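PDB 2HZG: mandelate racemase/muconate lactonizing enzyme/Enolase superfamily from Rhodobacter sphaeroides, which belongs to the enolase superfamily, whose members join an N-terminal capping domain to a modified TIM-barrel domain that binds a metal ion. Local coordinates for residues A120-L125 with S315-A320; E228-D231 with A237-A240; Q263-M266 with R270-F273; R289-A294 with I299-H304. One frame throughout, in Å; residues are numbered along the deposited sequence.

Contact 1: A120-L125 with S315-A320; sequences APAWAL and SLQPFA
The indole of W123 and the amide of Q317 lie almost in one plane, only 5° apart, with the amide oxygen at the edge of the ring: Q317 OE1 is 3.2 Å from W123 CD1. One face of the indole is covered from its own segment, by P121 CG and A124 CB, both offset toward the rim. A320 comes at the ring obliquely, and its closest approach is to the stem of the side chain, W123 CB to A320 CB at 3.7 Å. The indole is turned over its own backbone, with CG between the backbone N and the carbonyl carbon (chi1 52°), and this brings CD1 round to the amide. Q317 OE1 also lies 2.9 Å from the backbone N of W123, in the first turn of helix 122-125, two residues after P121, the N-cap. A122 closes in from the same helix, its CB 3.7 Å from Q317 OE1. The Q317 chain bends at chi2 (-65°), which turns the amide so that OE1 meets the ring edge at CD1. As in the two-domain enolase superfamily, N-terminal-domain sequence here meets barrel-domain sequence: the buried patch links the short helix 122-125 to the chain at the end of helix 309-316. The polar ends of both flat groups are held from outside: W123 NE1 donates to P357 O, and Q317 NE2 is hydrogen-bonded to S313 OG. L284 of helix 284-297 packs against both A122 and Q317.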
loop_
_atom_site.group_PDB
_atom_site.type_symbol
_atom_site.label_atom_id
_atom_site.label_comp_id
_atom_site.label_asym_id
_atom_site.label_seq_id
_atom_site.Cartn_x
_atom_site.Cartn_y
_atom_site.Cartn_z
ATOM N N ALA A 120 2.582 6.523 -32.796
ATOM C CA ALA A 120 3.858 6.794 -32.140
ATOM C C ALA A 120 4.058 5.798 -31.004
ATOM O O ALA A 120 3.096 5.484 -30.299
ATOM C CB ALA A 120 3.931 8.252 -31.603
ATOM N N PRO A 121 5.304 5.312 -30.822
ATOM C CA PRO A 121 5.576 4.448 -29.675
ATOM C C PRO A 121 5.426 5.227 -28.373
ATOM O O PRO A 121 5.665 6.437 -28.324
ATOM C CB PRO A 121 7.023 3.988 -29.885
ATOM C CG PRO A 121 7.630 4.923 -30.836
ATOM C CD PRO A 121 6.502 5.548 -31.649
ATOM N N ALA A 122 5.018 4.519 -27.329
ATOM C CA ALA A 122 4.798 5.105 -26.027
ATOM C C ALA A 122 6.049 5.816 -25.532
ATOM O O ALA A 122 5.943 6.901 -24.964
ATOM C CB ALA A 122 4.325 4.026 -25.022
ATOM N N TRP A 123 7.230 5.237 -25.775
ATOM C CA TRP A 123 8.495 5.873 -25.330
ATOM C C TRP A 123 8.729 7.235 -25.974
ATOM O O TRP A 123 9.355 8.093 -25.368
ATOM C CB TRP A 123 9.736 5.009 -25.556
ATOM C CG TRP A 123 9.915 4.463 -26.968
ATOM C CD1 TRP A 123 9.535 3.220 -27.418
ATOM C CD2 TRP A 123 10.542 5.119 -28.092
ATOM N NE1 TRP A 123 9.881 3.071 -28.747
ATOM C CE2 TRP A 123 10.498 4.217 -29.181
ATOM C CE3 TRP A 123 11.145 6.377 -28.279
ATOM C CZ2 TRP A 123 11.022 4.540 -30.446
ATOM C CZ3 TRP A 123 11.636 6.702 -29.535
ATOM C CH2 TRP A 123 11.583 5.781 -30.600
ATOM N N ALA A 124 8.266 7.399 -27.212
ATOM C CA ALA A 124 8.365 8.695 -27.893
ATOM C C ALA A 124 7.432 9.676 -27.208
ATOM O O ALA A 124 7.804 10.799 -26.953
ATOM C CB ALA A 124 8.027 8.563 -29.389
ATOM N N LEU A 125 6.226 9.225 -26.876
ATOM C CA LEU A 125 5.275 10.053 -26.137
ATOM C C LEU A 125 5.780 10.402 -24.735
ATOM O O LEU A 125 5.477 11.474 -24.231
ATOM C CB LEU A 125 3.895 9.410 -26.094
ATOM C CG LEU A 125 3.113 9.240 -27.407
ATOM C CD1 LEU A 125 1.791 8.504 -27.150
ATOM C CD2 LEU A 125 2.852 10.578 -28.109
ATOM N N SER A 315 7.167 -2.082 -19.229
ATOM C CA SER A 315 8.228 -1.844 -18.256
ATOM C C SER A 315 9.574 -1.490 -18.903
ATOM O O SER A 315 10.470 -1.028 -18.218
ATOM C CB SER A 315 8.332 -2.983 -17.241
ATOM O OG SER A 315 7.232 -2.942 -16.284
ATOM N N LEU A 316 9.696 -1.691 -20.215
ATOM C CA LEU A 316 10.866 -1.209 -20.969
ATOM C C LEU A 316 10.718 0.266 -21.340
ATOM O O LEU A 316 11.715 0.984 -21.421
ATOM C CB LEU A 316 11.087 -2.039 -22.233
ATOM C CG LEU A 316 11.494 -3.507 -22.052
ATOM C CD1 LEU A 316 11.667 -4.218 -23.394
ATOM C CD2 LEU A 316 12.776 -3.557 -21.272
ATOM N N GLN A 317 9.478 0.719 -21.565
ATOM C CA GLN A 317 9.238 2.111 -21.989
ATOM C C GLN A 317 9.993 3.153 -21.139
ATOM O O GLN A 317 10.653 4.020 -21.695
ATOM C CB GLN A 317 7.740 2.464 -22.038
ATOM C CG GLN A 317 6.832 1.527 -22.862
ATOM C CD GLN A 317 7.141 1.531 -24.357
ATOM O OE1 GLN A 317 7.651 2.524 -24.908
ATOM N NE2 GLN A 317 6.849 0.418 -25.013
ATOM N N PRO A 318 9.924 3.065 -19.790
ATOM C CA PRO A 318 10.512 4.147 -18.980
ATOM C C PRO A 318 12.032 4.310 -19.045
ATOM O O PRO A 318 12.557 5.320 -18.554
ATOM C CB PRO A 318 10.104 3.766 -17.553
ATOM C CG PRO A 318 8.922 2.830 -17.740
ATOM C CD PRO A 318 9.304 2.045 -18.922
ATOM N N PHE A 319 12.743 3.332 -19.601
ATOM C CA PHE A 319 14.187 3.487 -19.761
ATOM C C PHE A 319 14.657 3.206 -21.182
ATOM O O PHE A 319 15.846 2.996 -21.411
ATOM C CB PHE A 319 15.002 2.731 -18.665
ATOM C CG PHE A 319 15.055 1.194 -18.792
ATOM C CD1 PHE A 319 16.297 0.540 -18.862
ATOM C CD2 PHE A 319 13.893 0.407 -18.731
ATOM C CE1 PHE A 319 16.385 -0.847 -18.909
ATOM C CE2 PHE A 319 13.958 -0.977 -18.799
ATOM C CZ PHE A 319 15.220 -1.623 -18.883
ATOM N N ALA A 320 13.717 3.249 -22.135
ATOM C CA ALA A 320 14.007 3.000 -23.549
ATOM C C ALA A 320 15.123 3.919 -24.053
ATOM O O ALA A 320 16.026 3.489 -24.760
ATOM C CB ALA A 320 12.748 3.193 -24.397
#

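Contact 2: E228-D231 with A237-A240; sequences EPFD and AHAA
Loop 228-231 runs past helix 235-242, the CA atoms of F230 and H238 7.0 Å apart; no hydrogen bond joins the two segments, and packing of rings and small groups makes the contact. F230 and H238 form a T-shaped pair: the edge of the phenyl ring, at CD2, points to the face of the imidazole, with ring centroids 5.4 Å apart and planes at 76°. The phenyl ring is itself sandwiched. A237 CB sits over one face in a CH-pi contact, 3.8 Å from the centroid, and P229 CB covers the opposite face toward the rim. Farther round the ring, F230 CE2 comes within 3.3 Å of A237 O. At the imidazole edge D231 O lies in the ring plane, 3.6 Å from H238 CE1, while H238 ND1 is hydrogen-bonded to A234 O, four residues earlier, just before the helix; P229 CD approaches H238 NE2 obliquely at 3.8 Å. D231 OD2 is hydrogen-bonded to H260 NE2 of the second subunit. This loop leaves strand 225-227 of the barrel directly after the sodium ligand E227. V208 and A211 of helix 208-212 and L241 of helix 235-242 pack on F230, whereas I250 of strand 249-252 touches both P229 and H238.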
loop_
_atom_site.group_PDB
_atom_site.type_symbol
_atom_site.label_atom_id
_atom_site.label_comp_id
_atom_site.label_asym_id
_atom_site.label_seq_id
_atom_site.Cartn_x
_atom_site.Cartn_y
_atom_site.Cartn_z
ATOM N N GLU A 228 15.783 -7.757 -3.416
ATOM C CA GLU A 228 14.735 -7.847 -2.390
ATOM C C GLU A 228 15.133 -8.670 -1.160
ATOM O O GLU A 228 14.420 -9.616 -0.806
ATOM C CB GLU A 228 13.438 -8.429 -2.991
ATOM C CG GLU A 228 12.707 -7.476 -3.940
ATOM C CD GLU A 228 11.196 -7.511 -3.729
ATOM O OE1 GLU A 228 10.644 -6.493 -3.190
ATOM O OE2 GLU A 228 10.576 -8.572 -4.057
ATOM N N PRO A 229 16.272 -8.335 -0.507
ATOM C CA PRO A 229 16.607 -9.169 0.676
ATOM C C PRO A 229 15.561 -9.081 1.808
ATOM O O PRO A 229 15.418 -10.017 2.578
ATOM C CB PRO A 229 17.959 -8.596 1.160
ATOM C CG PRO A 229 17.993 -7.171 0.577
ATOM C CD PRO A 229 17.260 -7.256 -0.743
ATOM N N PHE A 230 14.849 -7.959 1.889
ATOM C CA PHE A 230 14.004 -7.640 3.045
ATOM C C PHE A 230 12.607 -7.162 2.661
ATOM O O PHE A 230 12.343 -6.928 1.467
ATOM C CB PHE A 230 14.678 -6.537 3.874
ATOM C CG PHE A 230 16.083 -6.871 4.314
ATOM C CD1 PHE A 230 16.320 -7.914 5.229
ATOM C CD2 PHE A 230 17.163 -6.139 3.824
ATOM C CE1 PHE A 230 17.626 -8.221 5.641
ATOM C CE2 PHE A 230 18.472 -6.437 4.224
ATOM C CZ PHE A 230 18.709 -7.475 5.134
ATOM N N ASP A 231 11.725 -6.998 3.667
ATOM C CA ASP A 231 10.456 -6.262 3.495
ATOM C C ASP A 231 10.735 -5.046 2.621
ATOM O O ASP A 231 11.748 -4.381 2.821
ATOM C CB ASP A 231 9.920 -5.675 4.823
ATOM C CG ASP A 231 9.453 -6.715 5.824
ATOM O OD1 ASP A 231 9.383 -7.923 5.513
ATOM O OD2 ASP A 231 9.122 -6.278 6.955
ATOM N N ALA A 237 17.313 -1.737 7.083
ATOM C CA ALA A 237 17.838 -3.097 6.882
ATOM C C ALA A 237 18.657 -3.199 5.571
ATOM O O ALA A 237 19.772 -3.747 5.571
ATOM C CB ALA A 237 16.719 -4.120 6.914
ATOM N N HIS A 238 18.110 -2.681 4.470
ATOM C CA HIS A 238 18.815 -2.625 3.176
ATOM C C HIS A 238 20.163 -1.907 3.286
ATOM O O HIS A 238 21.195 -2.407 2.814
ATOM C CB HIS A 238 17.955 -1.913 2.124
ATOM C CG HIS A 238 16.887 -2.768 1.519
ATOM N ND1 HIS A 238 15.678 -3.003 2.140
ATOM C CD2 HIS A 238 16.828 -3.413 0.328
ATOM C CE1 HIS A 238 14.925 -3.760 1.360
ATOM N NE2 HIS A 238 15.594 -4.014 0.251
ATOM N N ALA A 239 20.140 -0.723 3.904
ATOM C CA ALA A 239 21.340 0.075 4.098
ATOM C C ALA A 239 22.362 -0.674 4.966
ATOM O O ALA A 239 23.548 -0.671 4.661
ATOM C CB ALA A 239 20.990 1.462 4.735
ATOM N N ALA A 240 21.906 -1.291 6.052
ATOM C CA ALA A 240 22.809 -2.101 6.909
ATOM C C ALA A 240 23.494 -3.227 6.110
ATOM O O ALA A 240 24.705 -3.413 6.199
ATOM C CB ALA A 240 22.050 -2.668 8.113
#

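Contact 3: Q263-M266 with R270-F273; sequences QHLM and RIGF
I271 and L265 fill the corner where helix 259-268 turns back into strand 273-276, one of the helix-to-strand connections of the (beta/alpha) barrel. The two side chains cross at about a right angle. I271 has the most surface covered, and its CG1, CG2 and CD1 all take part: I271 CD1 lies 3.7 Å from L265 CG and also meets L265 CD2; I271 CG2 packs on L265 CG and CD1, and I271 CG1 runs 3.5 Å from the backbone O of L265. Its CG1 branch stands between the backbone N and the carbonyl carbon (chi1 49°), a placement that brings CG1 to L265 O and CD1 to the L265 and M266 side chains. M266 packs alongside, its CG 3.9 Å from I271 CD1, although its CB points away from 270-273. Beyond the pair, I250 of strand 249-252 packs on I271, and L235 and H238 of helix 235-242 pack on L265. R270, with positive phi, is where the chain leaves the helix. The backbones are joined through water rather than directly: M266 O accepts from two waters, one of which donates to I271 O as well at 2.7 Å, while the other takes a weak hydrogen bond from R270 N at 2.9 Å.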
loop_
_atom_site.group_PDB
_atom_site.type_symbol
_atom_site.label_atom_id
_atom_site.label_comp_id
_atom_site.label_asym_id
_atom_site.label_seq_id
_atom_site.Cartn_x
_atom_site.Cartn_y
_atom_site.Cartn_z
ATOM N N GLN A 263 12.013 6.180 -4.720
ATOM C CA GLN A 263 12.974 7.221 -4.335
ATOM C C GLN A 263 13.607 6.983 -2.967
ATOM O O GLN A 263 14.805 7.193 -2.790
ATOM C CB GLN A 263 12.361 8.617 -4.365
ATOM C CG GLN A 263 13.445 9.683 -4.296
ATOM C CD GLN A 263 12.878 11.082 -4.180
ATOM O OE1 GLN A 263 13.091 11.911 -5.059
ATOM N NE2 GLN A 263 12.150 11.345 -3.107
ATOM N N HIS A 264 12.791 6.565 -2.005
ATOM C CA HIS A 264 13.295 6.271 -0.658
ATOM C C HIS A 264 14.265 5.104 -0.633
ATOM O O HIS A 264 15.273 5.146 0.079
ATOM C CB HIS A 264 12.144 6.016 0.314
ATOM C CG HIS A 264 11.276 7.217 0.541
ATOM N ND1 HIS A 264 10.012 7.130 1.082
ATOM C CD2 HIS A 264 11.492 8.530 0.295
ATOM C CE1 HIS A 264 9.486 8.340 1.162
ATOM N NE2 HIS A 264 10.360 9.204 0.678
ATOM N N LEU A 265 13.957 4.056 -1.395
ATOM C CA LEU A 265 14.891 2.938 -1.533
ATOM C C LEU A 265 16.227 3.399 -2.096
ATOM O O LEU A 265 17.280 3.004 -1.578
ATOM C CB LEU A 265 14.292 1.805 -2.397
ATOM C CG LEU A 265 15.098 0.502 -2.439
ATOM C CD1 LEU A 265 15.210 -0.179 -1.065
ATOM C CD2 LEU A 265 14.423 -0.421 -3.451
ATOM N N MET A 266 16.204 4.243 -3.131
ATOM C CA MET A 266 17.477 4.798 -3.654
ATOM C C MET A 266 18.196 5.681 -2.640
ATOM O O MET A 266 19.407 5.555 -2.459
ATOM C CB MET A 266 17.280 5.564 -4.951
ATOM C CG MET A 266 16.776 4.681 -6.081
ATOM S SD MET A 266 16.665 5.572 -7.644
ATOM C CE MET A 266 15.183 6.533 -7.396
ATOM N N ARG A 270 20.474 2.371 -0.042
ATOM C CA ARG A 270 21.839 2.112 -0.543
ATOM C C ARG A 270 21.836 0.992 -1.606
ATOM O O ARG A 270 22.765 0.180 -1.690
ATOM C CB ARG A 270 22.801 1.761 0.621
ATOM C CG ARG A 270 23.037 2.880 1.641
ATOM C CD ARG A 270 24.113 2.443 2.654
ATOM N NE ARG A 270 25.392 2.131 1.996
ATOM C CZ ARG A 270 26.517 1.826 2.641
ATOM N NH1 ARG A 270 26.535 1.785 3.976
ATOM N NH2 ARG A 270 27.626 1.563 1.958
ATOM N N ILE A 271 20.772 0.936 -2.401
ATOM C CA ILE A 271 20.710 -0.011 -3.515
ATOM C C ILE A 271 21.564 0.468 -4.691
ATOM O O ILE A 271 21.720 1.674 -4.915
ATOM C CB ILE A 271 19.263 -0.280 -4.008
ATOM C CG1 ILE A 271 18.512 1.048 -4.234
ATOM C CG2 ILE A 271 18.533 -1.202 -3.032
ATOM C CD1 ILE A 271 17.398 0.954 -5.326
ATOM N N GLY A 272 22.105 -0.497 -5.433
ATOM C CA GLY A 272 22.808 -0.222 -6.670
ATOM C C GLY A 272 21.943 -0.318 -7.908
ATOM O O GLY A 272 22.323 0.196 -8.960
ATOM N N PHE A 273 20.788 -0.980 -7.796
ATOM C CA PHE A 273 19.875 -1.182 -8.923
ATOM C C PHE A 273 18.455 -0.917 -8.457
ATOM O O PHE A 273 18.007 -1.523 -7.496
ATOM C CB PHE A 273 19.953 -2.633 -9.487
ATOM C CG PHE A 273 21.327 -3.010 -10.004
ATOM C CD1 PHE A 273 21.641 -2.857 -11.363
ATOM C CD2 PHE A 273 22.308 -3.484 -9.134
ATOM C CE1 PHE A 273 22.919 -3.192 -11.848
ATOM C CE2 PHE A 273 23.597 -3.816 -9.602
ATOM C CZ PHE A 273 23.900 -3.670 -10.957
HETATM O O HOH W 1 21.499 4.006 -3.478
HETATM O O HOH W 2 21.062 5.223 0.121
#

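Contact 4: R289-A294 with I299-H304; sequences RVADAA and ITYVNH
Y301 lays one face of its ring on A291 and turns an edge to V290, so two neighbouring residues of helix 284-297 meet different sides of the same phenol. A291 CB stands over the face in a CH-pi contact, 4.0 Å from the ring centroid and offset toward the CD1-CE1 rim; the backbone of the same residue comes close as well, with A291 CA 3.6 Å from Y301 CD1. V290 reaches the edge near the ring plane, its CG1 3.9 Å from Y301 CE1, and the two side chains cross at about a right angle. Y301 CG lies opposite the backbone N (chi1 -178°), which carries the ring back alongside the helix. Closer to the turn the contact changes to small groups. A294 CB packs against the backbone O of I299 at 3.4 Å and more loosely against Y301 CB at 4.4 Å. Here the chain is pinned by one backbone hydrogen bond, I299 N to A294 O, 3.0 Å long with an N-H...O angle of 155°; the donor is tilted from the carbonyl plane. The axes of helical segment 289-294 and strand 300-303 run nearly antiparallel, at 154° and 8.2 Å apart at closest approach, as fits a helix leading back to the next strand of a TIM-type barrel. Strand 300-303 is hydrogen-bonded to strand 273-276 through V302 and I274, and N303 OD1 accepts from E329 N of strand 327-331. V290 packs on I274 and I276 of strand 273-276, and also on F259 and A262 of helix 259-268.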
loop_
_atom_site.group_PDB
_atom_site.type_symbol
_atom_site.label_atom_id
_atom_site.label_comp_id
_atom_site.label_asym_id
_atom_site.label_seq_id
_atom_site.Cartn_x
_atom_site.Cartn_y
_atom_site.Cartn_z
ATOM N N ARG A 289 9.325 8.801 -14.019
ATOM C CA ARG A 289 9.732 9.691 -12.937
ATOM C C ARG A 289 10.863 9.039 -12.118
ATOM O O ARG A 289 11.854 9.694 -11.821
ATOM C CB ARG A 289 8.527 10.050 -12.069
ATOM C CG ARG A 289 8.783 11.175 -11.117
ATOM C CD ARG A 289 7.560 11.463 -10.292
ATOM N NE ARG A 289 7.890 12.400 -9.213
ATOM C CZ ARG A 289 7.117 12.621 -8.162
ATOM N NH1 ARG A 289 5.960 11.964 -8.039
ATOM N NH2 ARG A 289 7.512 13.486 -7.241
ATOM N N VAL A 290 10.742 7.742 -11.820
ATOM C CA VAL A 290 11.840 6.999 -11.149
ATOM C C VAL A 290 13.123 6.971 -11.986
ATOM O O VAL A 290 14.227 7.234 -11.471
ATOM C CB VAL A 290 11.430 5.537 -10.767
ATOM C CG1 VAL A 290 12.620 4.782 -10.097
ATOM C CG2 VAL A 290 10.228 5.544 -9.864
ATOM N N ALA A 291 12.980 6.664 -13.279
ATOM C CA ALA A 291 14.134 6.626 -14.180
ATOM C C ALA A 291 14.916 7.951 -14.222
ATOM O O ALA A 291 16.153 7.941 -14.151
ATOM C CB ALA A 291 13.704 6.175 -15.594
ATOM N N ASP A 292 14.196 9.074 -14.310
ATOM C CA ASP A 292 14.801 10.413 -14.209
ATOM C C ASP A 292 15.544 10.566 -12.860
ATOM O O ASP A 292 16.684 11.044 -12.817
ATOM C CB ASP A 292 13.737 11.524 -14.296
ATOM C CG ASP A 292 12.993 11.576 -15.645
ATOM O OD1 ASP A 292 13.379 10.912 -16.628
ATOM O OD2 ASP A 292 11.982 12.314 -15.714
ATOM N N ALA A 293 14.887 10.148 -11.770
ATOM C CA ALA A 293 15.482 10.261 -10.435
ATOM C C ALA A 293 16.702 9.342 -10.295
ATOM O O ALA A 293 17.697 9.722 -9.690
ATOM C CB ALA A 293 14.429 10.005 -9.330
ATOM N N ALA A 294 16.634 8.143 -10.877
ATOM C CA ALA A 294 17.770 7.231 -10.896
ATOM C C ALA A 294 18.941 7.837 -11.696
ATOM O O ALA A 294 20.088 7.806 -11.247
ATOM C CB ALA A 294 17.347 5.859 -11.458
ATOM N N ILE A 299 22.146 5.809 -10.404
ATOM C CA ILE A 299 21.700 4.454 -10.082
ATOM C C ILE A 299 21.128 3.784 -11.337
ATOM O O ILE A 299 20.292 4.355 -12.026
ATOM C CB ILE A 299 20.676 4.456 -8.900
ATOM C CG1 ILE A 299 21.358 4.996 -7.623
ATOM C CG2 ILE A 299 20.084 3.034 -8.663
ATOM C CD1 ILE A 299 20.417 5.316 -6.476
ATOM N N THR A 300 21.589 2.573 -11.625
ATOM C CA THR A 300 21.078 1.788 -12.741
ATOM C C THR A 300 19.599 1.434 -12.567
ATOM O O THR A 300 19.189 0.892 -11.542
ATOM C CB THR A 300 21.882 0.498 -12.944
ATOM O OG1 THR A 300 23.269 0.819 -13.092
ATOM C CG2 THR A 300 21.385 -0.273 -14.217
ATOM N N TYR A 301 18.812 1.759 -13.591
ATOM C CA TYR A 301 17.397 1.428 -13.644
ATOM C C TYR A 301 17.201 0.143 -14.463
ATOM O O TYR A 301 17.822 -0.032 -15.499
ATOM C CB TYR A 301 16.632 2.598 -14.278
ATOM C CG TYR A 301 15.143 2.422 -14.359
ATOM C CD1 TYR A 301 14.287 3.133 -13.500
ATOM C CD2 TYR A 301 14.568 1.605 -15.353
ATOM C CE1 TYR A 301 12.896 2.989 -13.597
ATOM C CE2 TYR A 301 13.183 1.450 -15.451
ATOM C CZ TYR A 301 12.362 2.144 -14.572
ATOM O OH TYR A 301 11.013 1.997 -14.678
ATOM N N VAL A 302 16.346 -0.750 -13.968
ATOM C CA VAL A 302 16.018 -1.982 -14.667
ATOM C C VAL A 302 14.521 -2.155 -14.531
ATOM O O VAL A 302 13.940 -1.773 -13.515
ATOM C CB VAL A 302 16.742 -3.256 -14.068
ATOM C CG1 VAL A 302 16.737 -4.409 -15.085
ATOM C CG2 VAL A 302 18.197 -2.967 -13.617
ATOM N N ASN A 303 13.887 -2.711 -15.553
ATOM C CA ASN A 303 12.515 -3.163 -15.394
ATOM C C ASN A 303 12.430 -4.355 -14.435
ATOM O O ASN A 303 13.378 -5.157 -14.332
ATOM C CB ASN A 303 11.912 -3.559 -16.744
ATOM C CG ASN A 303 12.628 -4.735 -17.372
ATOM O OD1 ASN A 303 13.849 -4.746 -17.465
ATOM N ND2 ASN A 303 11.876 -5.737 -17.777
ATOM N N HIS A 304 11.309 -4.445 -13.721
ATOM C CA HIS A 304 10.875 -5.713 -13.167
ATOM C C HIS A 304 9.759 -6.246 -14.058
ATOM O O HIS A 304 8.717 -5.608 -14.191
ATOM C CB HIS A 304 10.347 -5.605 -11.724
ATOM C CG HIS A 304 9.696 -6.869 -11.259
ATOM N ND1 HIS A 304 8.348 -7.113 -11.405
ATOM C CD2 HIS A 304 10.225 -7.998 -10.730
ATOM C CE1 HIS A 304 8.067 -8.326 -10.964
ATOM N NE2 HIS A 304 9.190 -8.882 -10.546
#

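All four contacts are largely buried, R270 in contact 3 being the one exposed residue that touches. Contacts 2, 3 and 4 lie within the barrel: contact 2 ties a loop after a strand to the helix that follows, while contacts 3 and 4 each close a helix-to-strand turn. Contact 1 instead links the N-terminal region to the barrel-type region. Their chemistry differs accordingly: an amide beside an indole in contact 1, a T-shaped ring pair in contact 2, aliphatic packing with bridging waters in contact 3, and in contact 4 a tyrosine ring on an alanine and a valine, plus a direct backbone hydrogen bond. They also form a chain: H238 touches L265, M266 touches I299, and Y301 meets P318 and F319, whereas contacts 1 and 2 do not touch.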